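Local coordinates for YcgJ protein (PDB 1XXL) that probably acts as an S-adenosylmethionine-dependent methyltransferase, though its substrate is unknown, at residues A[84-98]-A[112-125]. Sequence-based numbering, arbitrary orientation.
Sequences PDDSFDIITCRYAAH and RVLKQDGRFLLVDH. With SO4 (sulfate ion), chain C; SO4 (sulfate ion), chain D.
With CG of His98 lodged between its backbone N and carbonyl carbon (chi1 60°), the imidazole is carried back to Asp124; His125 CG takes the same region, though less fully turned (chi1 37°), laying its ring against that of His98. His98 ND1 meets the syn lone pair of Asp124 OD2 at 2.7 Å, nearly in the ring plane, while a weak bond from His98 N reaches Asp124 OD1. Asp124 OD2 also accepts from His125 N, above the carboxylate plane, while His125 ND1 bonds to Glu151, and the imidazoles form a tilted offset stack, centroids 4.6 Å apart. Replacing Asp124 by an alanine removes both carboxylate oxygens, which would probably leave His98 ND1 and His125 N without this acceptor and the His98 ring freer to turn. Val123 CG1 lies over the Tyr95 face, a CH-pi contact 3.8 Å from its centroid. Upstream, strands 90-94 and 118-125 run parallel at 6°, with bonds such as Ile91 N to Arg119 O (2.8 Å). At the far end Arg112 NH1 salt-bridges Asp85 OD1 at 2.8 Å. Helix 103-113 makes the beta-alpha-beta crossover of this Rossmann-like sheet; Arg94 belongs to the S-adenosylmethionine site, strand 24-28 flanks 88-94, and antiparallel 222-236 flanks 118-125.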
loop_
_atom_site.group_PDB
_atom_site.type_symbol
_atom_site.label_atom_id
_atom_site.label_comp_id
_atom_site.label_asym_id
_atom_site.label_seq_id
_atom_site.Cartn_x
_atom_site.Cartn_y
_atom_site.Cartn_z
ATOM N N PRO A 84 11.611 4.007 -18.810
ATOM C CA PRO A 84 11.516 3.145 -19.988
ATOM C C PRO A 84 10.846 1.794 -19.687
ATOM O O PRO A 84 10.838 1.349 -18.541
ATOM C CB PRO A 84 12.985 2.901 -20.355
ATOM C CG PRO A 84 13.756 3.897 -19.621
ATOM C CD PRO A 84 13.010 4.213 -18.401
ATOM N N ASP A 85 10.342 1.133 -20.723
ATOM C CA ASP A 85 9.847 -0.240 -20.606
ATOM C C ASP A 85 10.938 -1.123 -20.011
ATOM O O ASP A 85 12.131 -0.886 -20.242
ATOM C CB ASP A 85 9.468 -0.817 -21.971
ATOM C CG ASP A 85 8.381 -0.031 -22.687
ATOM O OD1 ASP A 85 7.870 0.976 -22.168
ATOM O OD2 ASP A 85 8.043 -0.410 -23.825
ATOM N N ASP A 86 10.542 -2.159 -19.276
ATOM C CA ASP A 86 11.483 -3.189 -18.814
ATOM C C ASP A 86 12.745 -2.628 -18.139
ATOM O O ASP A 86 13.869 -2.984 -18.508
ATOM C CB ASP A 86 11.886 -4.098 -19.989
ATOM C CG ASP A 86 10.673 -4.679 -20.726
ATOM O OD1 ASP A 86 10.014 -5.583 -20.184
ATOM O OD2 ASP A 86 10.361 -4.205 -21.841
ATOM N N SER A 87 12.576 -1.754 -17.156
ATOM C CA SER A 87 13.748 -1.117 -16.551
ATOM C C SER A 87 14.016 -1.463 -15.076
ATOM O O SER A 87 15.095 -1.180 -14.566
ATOM C CB SER A 87 13.720 0.411 -16.797
ATOM O OG SER A 87 12.678 1.058 -16.102
ATOM N N PHE A 88 13.068 -2.089 -14.389
ATOM C CA PHE A 88 13.268 -2.437 -12.981
ATOM C C PHE A 88 13.158 -3.944 -12.721
ATOM O O PHE A 88 12.352 -4.645 -13.325
ATOM C CB PHE A 88 12.281 -1.676 -12.086
ATOM C CG PHE A 88 12.469 -0.186 -12.108
ATOM C CD1 PHE A 88 13.425 0.418 -11.300
ATOM C CD2 PHE A 88 11.699 0.606 -12.940
ATOM C CE1 PHE A 88 13.594 1.777 -11.310
ATOM C CE2 PHE A 88 11.879 1.980 -12.968
ATOM C CZ PHE A 88 12.833 2.559 -12.143
ATOM N N ASP A 89 13.986 -4.409 -11.802
ATOM C CA ASP A 89 14.004 -5.795 -11.383
ATOM C C ASP A 89 12.919 -6.032 -10.350
ATOM O O ASP A 89 12.309 -7.088 -10.301
ATOM C CB ASP A 89 15.381 -6.139 -10.773
ATOM C CG ASP A 89 16.494 -6.029 -11.784
ATOM O OD1 ASP A 89 17.237 -5.009 -11.790
ATOM O OD2 ASP A 89 16.582 -6.952 -12.606
ATOM N N ILE A 90 12.726 -5.041 -9.500
ATOM C CA ILE A 90 11.763 -5.115 -8.418
ATOM C C ILE A 90 11.024 -3.783 -8.352
ATOM O O ILE A 90 11.634 -2.708 -8.489
ATOM C CB ILE A 90 12.460 -5.341 -7.068
ATOM C CG1 ILE A 90 13.303 -6.633 -7.093
ATOM C CG2 ILE A 90 11.432 -5.362 -5.942
ATOM C CD1 ILE A 90 14.311 -6.747 -5.957
ATOM N N ILE A 91 9.711 -3.867 -8.153
ATOM C CA ILE A 91 8.870 -2.701 -7.926
ATOM C C ILE A 91 8.058 -2.968 -6.684
ATOM O O ILE A 91 7.456 -4.015 -6.573
ATOM C CB ILE A 91 7.918 -2.396 -9.118
ATOM C CG1 ILE A 91 8.722 -2.172 -10.402
ATOM C CG2 ILE A 91 7.016 -1.183 -8.775
ATOM C CD1 ILE A 91 7.889 -2.077 -11.647
ATOM N N THR A 92 8.064 -2.015 -5.757
ATOM C CA THR A 92 7.400 -2.140 -4.476
ATOM C C THR A 92 6.347 -1.061 -4.346
ATOM O O THR A 92 6.480 0.042 -4.878
ATOM C CB THR A 92 8.389 -2.024 -3.254
ATOM O OG1 THR A 92 9.038 -0.742 -3.259
ATOM C CG2 THR A 92 9.468 -3.105 -3.306
ATOM N N CYS A 93 5.295 -1.393 -3.624
ATOM C CA CYS A 93 4.191 -0.491 -3.416
ATOM C C CYS A 93 3.580 -0.892 -2.071
ATOM O O CYS A 93 2.942 -1.937 -1.984
ATOM C CB CYS A 93 3.187 -0.638 -4.580
ATOM S SG CYS A 93 1.835 0.514 -4.504
ATOM N N ARG A 94 3.828 -0.094 -1.030
ATOM C CA ARG A 94 3.428 -0.427 0.343
ATOM C C ARG A 94 2.404 0.550 0.886
ATOM O O ARG A 94 2.683 1.735 1.026
ATOM C CB ARG A 94 4.637 -0.491 1.267
ATOM C CG ARG A 94 4.301 -1.042 2.667
ATOM C CD ARG A 94 5.555 -1.382 3.476
ATOM N NE ARG A 94 6.363 -0.181 3.720
ATOM C CZ ARG A 94 6.813 0.246 4.901
ATOM N NH1 ARG A 94 6.553 -0.414 6.024
ATOM N NH2 ARG A 94 7.539 1.350 4.957
ATOM N N TYR A 95 1.208 0.045 1.156
ATOM C CA TYR A 95 0.072 0.829 1.621
ATOM C C TYR A 95 -0.144 2.113 0.827
ATOM O O TYR A 95 -0.470 3.158 1.379
ATOM C CB TYR A 95 0.168 1.098 3.138
ATOM C CG TYR A 95 0.149 -0.171 3.985
ATOM C CD1 TYR A 95 -0.957 -1.019 3.984
ATOM C CD2 TYR A 95 1.229 -0.507 4.797
ATOM C CE1 TYR A 95 -0.998 -2.169 4.786
ATOM C CE2 TYR A 95 1.213 -1.681 5.598
ATOM C CZ TYR A 95 0.100 -2.497 5.589
ATOM O OH TYR A 95 0.080 -3.632 6.346
ATOM N N ALA A 96 0.021 2.029 -0.490
ATOM C CA ALA A 96 -0.156 3.193 -1.352
ATOM C C ALA A 96 -1.283 3.040 -2.370
ATOM O O ALA A 96 -1.878 4.027 -2.759
ATOM C CB ALA A 96 1.157 3.487 -2.078
ATOM N N ALA A 97 -1.552 1.822 -2.825
ATOM C CA ALA A 97 -2.514 1.599 -3.928
ATOM C C ALA A 97 -3.916 2.147 -3.665
ATOM O O ALA A 97 -4.595 2.602 -4.603
ATOM C CB ALA A 97 -2.597 0.133 -4.273
ATOM N N HIS A 98 -4.353 2.101 -2.409
ATOM C CA HIS A 98 -5.677 2.628 -2.067
ATOM C C HIS A 98 -5.827 4.134 -2.309
ATOM O O HIS A 98 -6.940 4.648 -2.303
ATOM C CB HIS A 98 -6.106 2.246 -0.633
ATOM C CG HIS A 98 -5.194 2.742 0.444
ATOM N ND1 HIS A 98 -4.150 1.987 0.945
ATOM C CD2 HIS A 98 -5.199 3.898 1.155
ATOM C CE1 HIS A 98 -3.539 2.673 1.897
ATOM N NE2 HIS A 98 -4.150 3.839 2.035
ATOM N N ARG A 112 4.482 -2.429 -17.406
ATOM C CA ARG A 112 5.297 -1.903 -18.505
ATOM C C ARG A 112 6.767 -1.704 -18.102
ATOM O O ARG A 112 7.665 -2.145 -18.805
ATOM C CB ARG A 112 4.712 -0.579 -19.047
ATOM C CG ARG A 112 5.537 0.039 -20.117
ATOM C CD ARG A 112 4.919 1.326 -20.621
ATOM N NE ARG A 112 5.055 2.407 -19.664
ATOM C CZ ARG A 112 6.189 3.056 -19.410
ATOM N NH1 ARG A 112 7.297 2.733 -20.032
ATOM N NH2 ARG A 112 6.209 4.031 -18.526
ATOM N N VAL A 113 6.998 -1.052 -16.964
ATOM C CA VAL A 113 8.358 -0.722 -16.505
ATOM C C VAL A 113 9.088 -1.864 -15.792
ATOM O O VAL A 113 10.299 -1.774 -15.573
ATOM C CB VAL A 113 8.409 0.579 -15.619
ATOM C CG1 VAL A 113 7.813 1.743 -16.358
ATOM C CG2 VAL A 113 7.727 0.401 -14.275
ATOM N N LEU A 114 8.357 -2.922 -15.428
ATOM C CA LEU A 114 8.946 -4.120 -14.841
ATOM C C LEU A 114 9.674 -4.925 -15.917
ATOM O O LEU A 114 9.167 -5.088 -17.015
ATOM C CB LEU A 114 7.828 -4.953 -14.177
ATOM C CG LEU A 114 8.145 -6.091 -13.210
ATOM C CD1 LEU A 114 9.133 -5.697 -12.096
ATOM C CD2 LEU A 114 6.828 -6.597 -12.603
ATOM N N LYS A 115 10.874 -5.408 -15.617
ATOM C CA LYS A 115 11.579 -6.321 -16.514
ATOM C C LYS A 115 10.836 -7.658 -16.575
ATOM O O LYS A 115 10.174 -8.053 -15.614
ATOM C CB LYS A 115 13.026 -6.578 -16.029
ATOM C CG LYS A 115 13.987 -5.382 -16.186
ATOM C CD LYS A 115 15.398 -5.663 -15.619
ATOM C CE LYS A 115 16.302 -4.444 -15.824
ATOM N NZ LYS A 115 17.592 -4.489 -15.014
ATOM N N GLN A 116 10.965 -8.363 -17.696
ATOM C CA GLN A 116 10.507 -9.735 -17.774
ATOM C C GLN A 116 11.011 -10.538 -16.598
ATOM O O GLN A 116 12.193 -10.471 -16.243
ATOM C CB GLN A 116 10.991 -10.417 -19.053
ATOM C CG GLN A 116 10.140 -10.133 -20.268
ATOM C CD GLN A 116 8.687 -10.518 -20.108
ATOM O OE1 GLN A 116 7.811 -9.793 -20.575
ATOM N NE2 GLN A 116 8.417 -11.652 -19.463
ATOM N N ASP A 117 10.095 -11.306 -16.005
ATOM C CA ASP A 117 10.363 -12.095 -14.823
ATOM C C ASP A 117 10.757 -11.250 -13.599
ATOM O O ASP A 117 11.151 -11.800 -12.595
ATOM C CB ASP A 117 11.399 -13.186 -15.120
ATOM C CG ASP A 117 11.021 -14.027 -16.340
ATOM O OD1 ASP A 117 9.844 -14.452 -16.436
ATOM O OD2 ASP A 117 11.882 -14.218 -17.235
ATOM N N GLY A 118 10.577 -9.929 -13.669
ATOM C CA GLY A 118 10.758 -9.061 -12.524
ATOM C C GLY A 118 9.611 -9.230 -11.537
ATOM O O GLY A 118 8.555 -9.788 -11.891
ATOM N N ARG A 119 9.822 -8.721 -10.318
ATOM C CA ARG A 119 8.878 -8.849 -9.191
ATOM C C ARG A 119 8.187 -7.545 -8.803
ATOM O O ARG A 119 8.846 -6.549 -8.533
ATOM C CB ARG A 119 9.609 -9.292 -7.928
ATOM C CG ARG A 119 9.967 -10.726 -7.848
ATOM C CD ARG A 119 10.922 -10.983 -6.637
ATOM N NE ARG A 119 11.797 -12.104 -6.960
ATOM C CZ ARG A 119 11.482 -13.381 -6.779
ATOM N NH1 ARG A 119 10.337 -13.722 -6.221
ATOM N NH2 ARG A 119 12.349 -14.333 -7.140
ATOM N N PHE A 120 6.866 -7.582 -8.740
ATOM C CA PHE A 120 6.047 -6.513 -8.168
ATOM C C PHE A 120 5.583 -6.973 -6.794
ATOM O O PHE A 120 4.922 -8.019 -6.663
ATOM C CB PHE A 120 4.826 -6.236 -9.065
ATOM C CG PHE A 120 3.877 -5.184 -8.538
ATOM C CD1 PHE A 120 4.343 -4.049 -7.876
ATOM C CD2 PHE A 120 2.510 -5.312 -8.759
ATOM C CE1 PHE A 120 3.455 -3.082 -7.406
ATOM C CE2 PHE A 120 1.629 -4.353 -8.311
ATOM C CZ PHE A 120 2.095 -3.233 -7.635
ATOM N N LEU A 121 5.953 -6.209 -5.776
ATOM C CA LEU A 121 5.637 -6.530 -4.400
ATOM C C LEU A 121 4.654 -5.499 -3.887
ATOM O O LEU A 121 4.995 -4.324 -3.699
ATOM C CB LEU A 121 6.910 -6.562 -3.553
ATOM C CG LEU A 121 7.927 -7.596 -4.030
ATOM C CD1 LEU A 121 9.229 -7.399 -3.340
ATOM C CD2 LEU A 121 7.453 -9.007 -3.803
ATOM N N LEU A 122 3.423 -5.953 -3.670
ATOM C CA LEU A 122 2.325 -5.082 -3.344
ATOM C C LEU A 122 1.804 -5.419 -1.965
ATOM O O LEU A 122 1.356 -6.543 -1.738
ATOM C CB LEU A 122 1.239 -5.277 -4.406
ATOM C CG LEU A 122 -0.119 -4.663 -4.175
ATOM C CD1 LEU A 122 -0.015 -3.158 -4.224
ATOM C CD2 LEU A 122 -1.117 -5.189 -5.214
ATOM N N VAL A 123 1.894 -4.454 -1.045
ATOM C CA VAL A 123 1.268 -4.556 0.253
ATOM C C VAL A 123 0.172 -3.520 0.347
ATOM O O VAL A 123 0.395 -2.338 0.082
ATOM C CB VAL A 123 2.296 -4.359 1.447
ATOM C CG1 VAL A 123 1.579 -4.185 2.793
ATOM C CG2 VAL A 123 3.203 -5.519 1.496
ATOM N N ASP A 124 -1.018 -3.973 0.711
ATOM C CA ASP A 124 -2.071 -3.056 1.043
ATOM C C ASP A 124 -3.103 -3.760 1.896
ATOM O O ASP A 124 -3.085 -4.968 2.050
ATOM C CB ASP A 124 -2.703 -2.443 -0.237
ATOM C CG ASP A 124 -3.204 -1.004 -0.023
ATOM O OD1 ASP A 124 -3.568 -0.371 -1.038
ATOM O OD2 ASP A 124 -3.253 -0.516 1.145
ATOM N N HIS A 125 -3.998 -2.989 2.481
ATOM C CA HIS A 125 -5.192 -3.595 3.015
ATOM C C HIS A 125 -6.192 -3.730 1.849
ATOM O O HIS A 125 -6.063 -3.061 0.822
ATOM C CB HIS A 125 -5.757 -2.902 4.264
ATOM C CG HIS A 125 -5.648 -1.422 4.254
ATOM N ND1 HIS A 125 -6.630 -0.614 3.739
ATOM C CD2 HIS A 125 -4.679 -0.596 4.720
ATOM C CE1 HIS A 125 -6.269 0.652 3.873
ATOM N NE2 HIS A 125 -5.084 0.688 4.459
HETATM S S SO4 C . 8.349 1.817 8.661
HETATM O O1 SO4 C . 9.574 1.453 7.963
HETATM O O2 SO4 C . 8.707 2.479 9.917
HETATM O O3 SO4 C . 7.573 0.609 8.913
HETATM O O4 SO4 C . 7.531 2.742 7.866
HETATM S S SO4 D . 2.478 -4.064 9.001
HETATM O O1 SO4 D . 2.064 -5.426 8.785
HETATM O O2 SO4 D . 3.915 -3.894 8.750
HETATM O O3 SO4 D . 2.172 -3.693 10.338
HETATM O O4 SO4 D . 1.678 -3.206 8.203
HETATM O O HOH W 1 9.245 -7.510 -21.734
HETATM O O HOH W 2 17.634 -1.747 -15.874
HETATM O O HOH W 3 -0.086 -0.503 -1.840
#